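Local coordinates for novel protein similar to vertebrate potassium voltage-gated channel, subfamily H (Eag-related) family (Danio rerio, PDB 3UKN), which probably serves as the pore-forming subunit of a voltage-gated potassium channel, represented here by its cytoplasmic C-linker and cyclic nucleotide-binding homology domain, at residues N50-S55 against L116-F121; D68-L73 against C90-S95; I110-A115 against N159-A164. All blocks are in the same frame, centred on the assembly; numbering follows the deposited sequence.

Contact 1. Residues N50-S55 against L116-F121; sequences NGIDVS and LQAIYF
Ile-52 reaches over the start of strand 118-122 with both arms of its side chain. Its longer arm ends in CD1, which lies 3.8 Å from Gln-117 CB. The same methyl group comes within 4.3 Å of Ala-118 CB, so it spans the step from the loop into the strand. With chi1 at 78°, CG1 is held between the backbone N and the carbonyl carbon, which leaves CG2 beside the backbone N, anti to the carbonyl carbon, and directed at Tyr-120. Ile-52 CG2 sits 3.6 Å from Tyr-120 OH, at the ring edge and close to the ring plane. That hydroxyl is hydrogen-bonded to Asn-49, whose OD1 also receives the backbone N of Gln-117. The strand belongs to the beta roll of the cyclic nucleotide-binding homology domain, whereas 50-55 lies in the loop that follows helix 32-45 of the C-linker; the contact therefore seats linker chain against the roll. Ile-52 also packs on Tyr-172 of strand 168-174. No direct hydrogen bond joins the two segments. A water 3.2 Å from Gln-117 NE2 may bridge to Asn-50 OD1, but that second spacing is implausibly short and the bridge is doubtful. Just after Ile-52, Asp-53 OD1 accepts the backbone N of Ser-55 at 3.0 Å, an Asx turn that holds the shape of the loop.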
loop_
_atom_site.group_PDB
_atom_site.type_symbol
_atom_site.label_atom_id
_atom_site.label_comp_id
_atom_site.label_asym_id
_atom_site.label_seq_id
_atom_site.Cartn_x
_atom_site.Cartn_y
_atom_site.Cartn_z
ATOM N N ASN B 50 -2.344 10.611 -4.064
ATOM C CA ASN B 50 -3.305 9.539 -3.843
ATOM C C ASN B 50 -2.847 8.166 -4.329
ATOM O O ASN B 50 -3.490 7.153 -4.030
ATOM C CB ASN B 50 -4.674 9.896 -4.446
ATOM C CG ASN B 50 -5.433 10.904 -3.600
ATOM O OD1 ASN B 50 -4.898 11.440 -2.629
ATOM N ND2 ASN B 50 -6.679 11.168 -3.964
ATOM N N GLY B 51 -1.750 8.114 -5.079
ATOM C CA GLY B 51 -1.278 6.845 -5.597
ATOM C C GLY B 51 0.074 6.379 -5.076
ATOM O O GLY B 51 0.739 5.537 -5.711
ATOM N N ILE B 52 0.492 6.901 -3.923
ATOM C CA ILE B 52 1.826 6.587 -3.407
ATOM C C ILE B 52 2.038 5.104 -3.087
ATOM O O ILE B 52 1.100 4.366 -2.769
ATOM C CB ILE B 52 2.205 7.437 -2.165
ATOM C CG1 ILE B 52 1.522 6.910 -0.907
ATOM C CG2 ILE B 52 1.891 8.907 -2.392
ATOM C CD1 ILE B 52 1.848 7.724 0.341
ATOM N N ASP B 53 3.290 4.675 -3.188
ATOM C CA ASP B 53 3.680 3.313 -2.860
ATOM C C ASP B 53 3.834 3.204 -1.356
ATOM O O ASP B 53 4.714 3.855 -0.790
ATOM C CB ASP B 53 5.007 2.987 -3.553
ATOM C CG ASP B 53 5.562 1.631 -3.152
ATOM O OD1 ASP B 53 4.804 0.829 -2.568
ATOM O OD2 ASP B 53 6.757 1.367 -3.429
ATOM N N VAL B 54 2.991 2.386 -0.714
ATOM C CA VAL B 54 3.003 2.248 0.748
ATOM C C VAL B 54 3.619 0.939 1.234
ATOM O O VAL B 54 3.660 0.664 2.438
ATOM C CB VAL B 54 1.582 2.383 1.369
ATOM C CG1 VAL B 54 0.963 3.718 0.999
ATOM C CG2 VAL B 54 0.690 1.225 0.947
ATOM N N SER B 55 4.100 0.133 0.296
ATOM C CA SER B 55 4.742 -1.131 0.639
ATOM C C SER B 55 6.073 -0.853 1.333
ATOM O O SER B 55 6.624 0.239 1.204
ATOM C CB SER B 55 4.973 -1.979 -0.620
ATOM O OG SER B 55 6.069 -1.489 -1.378
ATOM N N LEU B 116 -3.405 14.885 2.685
ATOM C CA LEU B 116 -1.977 14.722 2.463
ATOM C C LEU B 116 -1.543 13.318 2.887
ATOM O O LEU B 116 -1.834 12.885 4.002
ATOM C CB LEU B 116 -1.201 15.789 3.237
ATOM C CG LEU B 116 0.305 15.863 2.953
ATOM C CD1 LEU B 116 0.603 16.265 1.493
ATOM C CD2 LEU B 116 0.986 16.802 3.943
ATOM N N GLN B 117 -0.854 12.604 2.006
ATOM C CA GLN B 117 -0.447 11.237 2.318
ATOM C C GLN B 117 1.044 11.144 2.635
ATOM O O GLN B 117 1.520 10.142 3.148
ATOM C CB GLN B 117 -0.765 10.313 1.141
ATOM C CG GLN B 117 -2.237 10.241 0.755
ATOM C CD GLN B 117 -3.049 9.445 1.743
ATOM O OE1 GLN B 117 -2.522 8.569 2.433
ATOM N NE2 GLN B 117 -4.341 9.759 1.842
ATOM N N ALA B 118 1.781 12.196 2.316
ATOM C CA ALA B 118 3.234 12.165 2.431
ATOM C C ALA B 118 3.801 13.575 2.447
ATOM O O ALA B 118 3.111 14.534 2.100
ATOM C CB ALA B 118 3.829 11.399 1.241
ATOM N N ILE B 119 5.073 13.689 2.831
ATOM C CA ILE B 119 5.843 14.887 2.513
ATOM C C ILE B 119 6.740 14.537 1.341
ATOM O O ILE B 119 7.208 13.402 1.234
ATOM C CB ILE B 119 6.685 15.393 3.704
ATOM C CG1 ILE B 119 7.725 14.369 4.109
ATOM C CG2 ILE B 119 5.802 15.668 4.898
ATOM C CD1 ILE B 119 8.485 14.779 5.367
ATOM N N TYR B 120 6.953 15.504 0.458
ATOM C CA TYR B 120 7.681 15.278 -0.791
ATOM C C TYR B 120 8.895 16.200 -0.896
ATOM O O TYR B 120 8.890 17.327 -0.398
ATOM C CB TYR B 120 6.755 15.508 -1.992
ATOM C CG TYR B 120 5.500 14.694 -1.928
ATOM C CD1 TYR B 120 5.420 13.466 -2.564
ATOM C CD2 TYR B 120 4.396 15.143 -1.217
ATOM C CE1 TYR B 120 4.265 12.699 -2.503
ATOM C CE2 TYR B 120 3.246 14.391 -1.136
ATOM C CZ TYR B 120 3.179 13.165 -1.785
ATOM O OH TYR B 120 2.028 12.400 -1.706
ATOM N N PHE B 121 9.931 15.712 -1.557
ATOM C CA PHE B 121 11.149 16.482 -1.731
ATOM C C PHE B 121 11.440 16.492 -3.222
ATOM O O PHE B 121 11.464 15.436 -3.844
ATOM C CB PHE B 121 12.294 15.822 -0.937
ATOM C CG PHE B 121 13.658 16.472 -1.144
ATOM C CD1 PHE B 121 14.096 17.488 -0.306
ATOM C CD2 PHE B 121 14.506 16.036 -2.149
ATOM C CE1 PHE B 121 15.353 18.089 -0.485
ATOM C CE2 PHE B 121 15.759 16.621 -2.329
ATOM C CZ PHE B 121 16.184 17.651 -1.499
HETATM O O HOH W 1 -5.841 11.441 -0.400
#

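Contact 2. Residues D68-L73 against C90-S95; sequences DIAMHL and CLRSLS
Segments 68-73 and 90-95 come closest at Ala-70 and Arg-92, whose CA atoms are 5.6 Å apart, a spacing consistent with the small side chain of Ala-70. Ala-70 points toward the other helix, and its CB rests on the aliphatic part of the arginine, 3.5 Å from Arg-92 CG. The same methyl lies 3.9 Å from Ser-95 OG, so it fits between Arg-92 and Ser-95, three positions apart and thus about one turn along the same side of helix 88-96. Arg-92 then runs out fully extended from CG to NE, past Ala-70, and Met-71 crosses its end at a slant. There Met-71 CE approaches Arg-92 NH2 at 3.4 Å, meeting the guanidinium obliquely, and the two long side chains cover one margin of the interface. The like-charged Arg-88 lies close to Arg-92 NH1. Both Met-71 and Arg-92 also touch a crystal neighbour, so their outer ends may owe something to the lattice. At the other margin Leu-73 CD1 packs 3.6 Å from Ser-95 O.

No hydrogen bond crosses between the segments; the Ser-95 hydroxyl is used within its own helix. Ser-95 OG turns back to donate to Arg-92 O over 2.7 Å, in the carbonyl plane and on a lone pair; its chi1 of 74° brings the hydroxyl over the preceding turn.

The pair stands between two different surroundings. Behind helix 88-96, Leu-94 packs on Leu-178 and Val-181 of helix 175-184, in the C-terminal part of the chain. On the other side, helix 63-71 meets the second subunit, where Asp-68 forms a salt bridge with Arg-37 of that subunit and Ile-69 packs on its Met-38.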
loop_
_atom_site.group_PDB
_atom_site.type_symbol
_atom_site.label_atom_id
_atom_site.label_comp_id
_atom_site.label_asym_id
_atom_site.label_seq_id
_atom_site.Cartn_x
_atom_site.Cartn_y
_atom_site.Cartn_z
ATOM N N ASP B 68 23.252 -2.572 7.374
ATOM C CA ASP B 68 24.139 -2.691 6.231
ATOM C C ASP B 68 23.587 -2.044 4.949
ATOM O O ASP B 68 24.328 -1.390 4.212
ATOM C CB ASP B 68 24.573 -4.145 6.017
ATOM C CG ASP B 68 25.671 -4.572 6.989
ATOM O OD1 ASP B 68 26.180 -3.701 7.734
ATOM O OD2 ASP B 68 26.037 -5.768 6.997
ATOM N N ILE B 69 22.293 -2.213 4.682
ATOM C CA ILE B 69 21.678 -1.498 3.565
ATOM C C ILE B 69 21.712 0.029 3.771
ATOM O O ILE B 69 22.096 0.787 2.873
ATOM C CB ILE B 69 20.218 -1.900 3.357
ATOM C CG1 ILE B 69 20.120 -3.372 2.932
ATOM C CG2 ILE B 69 19.584 -0.983 2.328
ATOM C CD1 ILE B 69 18.815 -4.036 3.324
ATOM N N ALA B 70 21.289 0.481 4.943
ATOM C CA ALA B 70 21.228 1.925 5.178
ATOM C C ALA B 70 22.568 2.639 4.879
ATOM O O ALA B 70 22.577 3.697 4.240
ATOM C CB ALA B 70 20.724 2.237 6.583
ATOM N N MET B 71 23.686 2.042 5.297
ATOM C CA MET B 71 25.013 2.611 5.038
ATOM C C MET B 71 25.264 2.981 3.568
ATOM O O MET B 71 26.045 3.891 3.281
ATOM C CB MET B 71 26.123 1.669 5.521
ATOM C CG MET B 71 26.455 1.726 7.013
ATOM S SD MET B 71 27.479 0.311 7.477
ATOM C CE MET B 71 26.984 0.034 9.185
ATOM N N HIS B 72 24.620 2.275 2.639
ATOM C CA HIS B 72 24.813 2.558 1.215
ATOM C C HIS B 72 23.858 3.625 0.666
ATOM O O HIS B 72 23.888 3.943 -0.531
ATOM C CB HIS B 72 24.682 1.279 0.384
ATOM C CG HIS B 72 25.814 0.327 0.562
ATOM N ND1 HIS B 72 25.831 -0.642 1.554
ATOM C CD2 HIS B 72 26.982 0.183 -0.112
ATOM C CE1 HIS B 72 26.951 -1.328 1.478
ATOM N NE2 HIS B 72 27.668 -0.853 0.469
ATOM N N LEU B 73 22.999 4.165 1.524
ATOM C CA LEU B 73 22.058 5.181 1.060
ATOM C C LEU B 73 22.499 6.545 1.539
ATOM O O LEU B 73 22.914 6.699 2.693
ATOM C CB LEU B 73 20.625 4.892 1.536
ATOM C CG LEU B 73 20.045 3.505 1.214
ATOM C CD1 LEU B 73 18.578 3.352 1.685
ATOM C CD2 LEU B 73 20.165 3.211 -0.258
ATOM N N CYS B 90 17.666 6.824 14.082
ATOM C CA CYS B 90 16.486 7.466 13.499
ATOM C C CYS B 90 16.700 7.749 12.016
ATOM O O CYS B 90 15.818 7.523 11.193
ATOM C CB CYS B 90 16.150 8.767 14.233
ATOM S SG CYS B 90 14.681 9.602 13.591
ATOM N N LEU B 91 17.879 8.235 11.659
ATOM C CA LEU B 91 18.136 8.472 10.250
ATOM C C LEU B 91 18.145 7.175 9.409
ATOM O O LEU B 91 17.623 7.134 8.286
ATOM C CB LEU B 91 19.407 9.302 10.073
ATOM C CG LEU B 91 19.092 10.730 10.542
ATOM C CD1 LEU B 91 20.333 11.521 10.918
ATOM C CD2 LEU B 91 18.252 11.485 9.500
ATOM N N ARG B 92 18.723 6.111 9.945
ATOM C CA ARG B 92 18.731 4.857 9.191
ATOM C C ARG B 92 17.318 4.373 8.862
ATOM O O ARG B 92 16.994 4.159 7.696
ATOM C CB ARG B 92 19.549 3.783 9.902
ATOM C CG ARG B 92 21.035 3.966 9.652
ATOM C CD ARG B 92 21.879 3.061 10.513
ATOM N NE ARG B 92 23.302 3.213 10.236
ATOM C CZ ARG B 92 24.254 2.588 10.923
ATOM N NH1 ARG B 92 23.917 1.783 11.924
ATOM N NH2 ARG B 92 25.537 2.765 10.618
ATOM N N SER B 93 16.490 4.217 9.890
ATOM C CA SER B 93 15.072 3.866 9.732
ATOM C C SER B 93 14.375 4.723 8.677
ATOM O O SER B 93 13.735 4.205 7.778
ATOM C CB SER B 93 14.339 4.005 11.067
ATOM O OG SER B 93 15.037 3.335 12.108
ATOM N N LEU B 94 14.511 6.040 8.782
ATOM C CA LEU B 94 13.904 6.931 7.810
ATOM C C LEU B 94 14.389 6.668 6.402
ATOM O O LEU B 94 13.625 6.738 5.436
ATOM C CB LEU B 94 14.169 8.402 8.169
ATOM C CG LEU B 94 13.380 8.967 9.352
ATOM C CD1 LEU B 94 13.736 10.443 9.618
ATOM C CD2 LEU B 94 11.896 8.823 9.087
ATOM N N SER B 95 15.670 6.398 6.267
ATOM C CA SER B 95 16.239 6.294 4.930
ATOM C C SER B 95 15.716 5.050 4.241
ATOM O O SER B 95 15.655 5.004 3.014
ATOM C CB SER B 95 17.779 6.260 4.964
ATOM O OG SER B 95 18.218 5.006 5.425
#

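Contact 3. Residues I110-A115 against N159-A164; sequences IRQGDA and NANVKA
Asn-161 OD1 accepts the backbone N of Gln-112 in the shortest polar bond across this contact, 2.7 Å long and nearly straight at 173°. The donor stands above the carbonyl plane of the amide, 42° out of it, rather than on a lone pair. Chi1 of -50° keeps Asn-161 CG beside its own backbone N, from where the oxygen can reach the turn. Gln-112 follows with its extended chain laid along the backbone of the opposite segment: its CB is 3.3 Å from Asn-161 OD1, and its CD is 3.6 Å from Asn-159 O; its OE1 accepts a weak hydrogen bond from Asp-132 N.

Before the turn the segments pair as antiparallel strands. Ile-110 and Val-162 form a hydrogen-bonded pair, with Val-162 N to Ile-110 O at 2.9 Å and Ile-110 N to Val-162 O at 3.3 Å, and their side chains share one face of the sheet. Arg-111 to Asp-114 then makes a type II beta turn, closed by Asp-114 N to Arg-111 O, with Gly-113 at positive phi. This is the edge of the four-stranded sheet of the beta roll, where strand 108-110 ends.

Regular backbone pairing thus gives way to a side-chain amide that stands in for the next strand bond. A weak bond from Asn-161 ND2 to Leu-130 O is consistent with its orientation being set from both ends.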
loop_
_atom_site.group_PDB
_atom_site.type_symbol
_atom_site.label_atom_id
_atom_site.label_comp_id
_atom_site.label_asym_id
_atom_site.label_seq_id
_atom_site.Cartn_x
_atom_site.Cartn_y
_atom_site.Cartn_z
ATOM N N ILE B 110 -0.392 16.759 -6.037
ATOM C CA ILE B 110 -1.410 16.898 -4.997
ATOM C C ILE B 110 -2.614 17.664 -5.542
ATOM O O ILE B 110 -2.451 18.649 -6.254
ATOM C CB ILE B 110 -0.830 17.672 -3.805
ATOM C CG1 ILE B 110 -0.046 16.717 -2.911
ATOM C CG2 ILE B 110 -1.929 18.382 -3.022
ATOM C CD1 ILE B 110 1.151 17.336 -2.263
ATOM N N ARG B 111 -3.822 17.207 -5.224
ATOM C CA ARG B 111 -5.027 17.927 -5.633
ATOM C C ARG B 111 -5.623 18.614 -4.421
ATOM O O ARG B 111 -5.763 18.009 -3.352
ATOM C CB ARG B 111 -6.062 16.988 -6.246
ATOM C CG ARG B 111 -5.749 16.525 -7.659
ATOM C CD ARG B 111 -6.912 15.715 -8.264
ATOM N NE ARG B 111 -6.527 15.080 -9.524
ATOM C CZ ARG B 111 -6.495 15.699 -10.704
ATOM N NH1 ARG B 111 -6.843 16.976 -10.812
ATOM N NH2 ARG B 111 -6.116 15.039 -11.785
ATOM N N GLN B 112 -5.962 19.887 -4.589
ATOM C CA GLN B 112 -6.503 20.679 -3.496
ATOM C C GLN B 112 -7.686 19.954 -2.847
ATOM O O GLN B 112 -8.551 19.408 -3.538
ATOM C CB GLN B 112 -6.926 22.055 -4.000
ATOM C CG GLN B 112 -7.580 22.905 -2.932
ATOM C CD GLN B 112 -7.856 24.307 -3.401
ATOM O OE1 GLN B 112 -7.335 24.742 -4.426
ATOM N NE2 GLN B 112 -8.684 25.027 -2.655
ATOM N N GLY B 113 -7.698 19.927 -1.518
ATOM C CA GLY B 113 -8.763 19.275 -0.781
ATOM C C GLY B 113 -8.508 17.809 -0.469
ATOM O O GLY B 113 -9.178 17.231 0.391
ATOM N N ASP B 114 -7.561 17.191 -1.169
ATOM C CA ASP B 114 -7.183 15.823 -0.832
ATOM C C ASP B 114 -6.538 15.772 0.555
ATOM O O ASP B 114 -6.090 16.799 1.084
ATOM C CB ASP B 114 -6.255 15.210 -1.898
ATOM C CG ASP B 114 -7.016 14.733 -3.139
ATOM O OD1 ASP B 114 -8.260 14.617 -3.067
ATOM O OD2 ASP B 114 -6.377 14.464 -4.183
ATOM N N ALA B 115 -6.522 14.586 1.159
ATOM C CA ALA B 115 -5.769 14.392 2.380
ATOM C C ALA B 115 -4.299 14.155 2.024
ATOM O O ALA B 115 -3.991 13.336 1.158
ATOM C CB ALA B 115 -6.320 13.233 3.168
ATOM N N ASN B 159 -4.596 22.560 0.877
ATOM C CA ASN B 159 -5.174 23.857 0.559
ATOM C C ASN B 159 -4.836 24.345 -0.849
ATOM O O ASN B 159 -5.249 25.437 -1.248
ATOM C CB ASN B 159 -4.681 24.883 1.573
ATOM C CG ASN B 159 -3.181 25.083 1.499
ATOM O OD1 ASN B 159 -2.579 24.937 0.429
ATOM N ND2 ASN B 159 -2.566 25.384 2.630
ATOM N N ALA B 160 -4.071 23.555 -1.593
ATOM C CA ALA B 160 -3.715 23.935 -2.956
ATOM C C ALA B 160 -3.403 22.719 -3.826
ATOM O O ALA B 160 -3.128 21.634 -3.316
ATOM C CB ALA B 160 -2.539 24.897 -2.943
ATOM N N ASN B 161 -3.470 22.894 -5.140
ATOM C CA ASN B 161 -2.968 21.886 -6.061
ATOM C C ASN B 161 -1.459 22.081 -6.232
ATOM O O ASN B 161 -0.970 23.226 -6.194
ATOM C CB ASN B 161 -3.645 22.009 -7.440
ATOM C CG ASN B 161 -5.160 22.076 -7.356
ATOM O OD1 ASN B 161 -5.811 21.111 -6.961
ATOM N ND2 ASN B 161 -5.728 23.212 -7.746
ATOM N N VAL B 162 -0.722 20.986 -6.406
ATOM C CA VAL B 162 0.672 21.083 -6.835
ATOM C C VAL B 162 0.848 20.287 -8.111
ATOM O O VAL B 162 0.633 19.072 -8.125
ATOM C CB VAL B 162 1.699 20.522 -5.812
ATOM C CG1 VAL B 162 3.106 20.654 -6.399
ATOM C CG2 VAL B 162 1.615 21.235 -4.459
ATOM N N LYS B 163 1.261 20.967 -9.172
ATOM C CA LYS B 163 1.363 20.357 -10.490
ATOM C C LYS B 163 2.799 20.447 -11.002
ATOM O O LYS B 163 3.425 21.494 -10.889
ATOM C CB LYS B 163 0.450 21.098 -11.465
ATOM C CG LYS B 163 -1.044 20.888 -11.251
ATOM C CD LYS B 163 -1.857 21.718 -12.238
ATOM C CE LYS B 163 -1.502 21.376 -13.687
ATOM N NZ LYS B 163 -2.331 22.133 -14.668
ATOM N N ALA B 164 3.322 19.362 -11.560
ATOM C CA ALA B 164 4.628 19.413 -12.200
ATOM C C ALA B 164 4.553 20.385 -13.358
ATOM O O ALA B 164 3.532 20.472 -14.039
ATOM C CB ALA B 164 5.038 18.030 -12.699
#

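Contacts 1 and 3 adjoin, with centres 13 Å apart, and their segments alternate along the chain. Ile-110 joins them: its CD1 lies 3.8 Å from Tyr-120 CE2 and 3.9 Å from Leu-116 CD1, so the edge of one sheet packs on a strand of the other across the beta roll. Asn-50 also packs on Asp-114. Contact 2 stands apart, its centre 19 Å from that of contact 1 and 30 Å from that of contact 3, which lies on the opposite side of the chain's centre. In sequence it is nested within the loop closed by contact 1. Contacts 1 and 2 both reach the second subunit, whereas no other chain of the assembly touches contact 3.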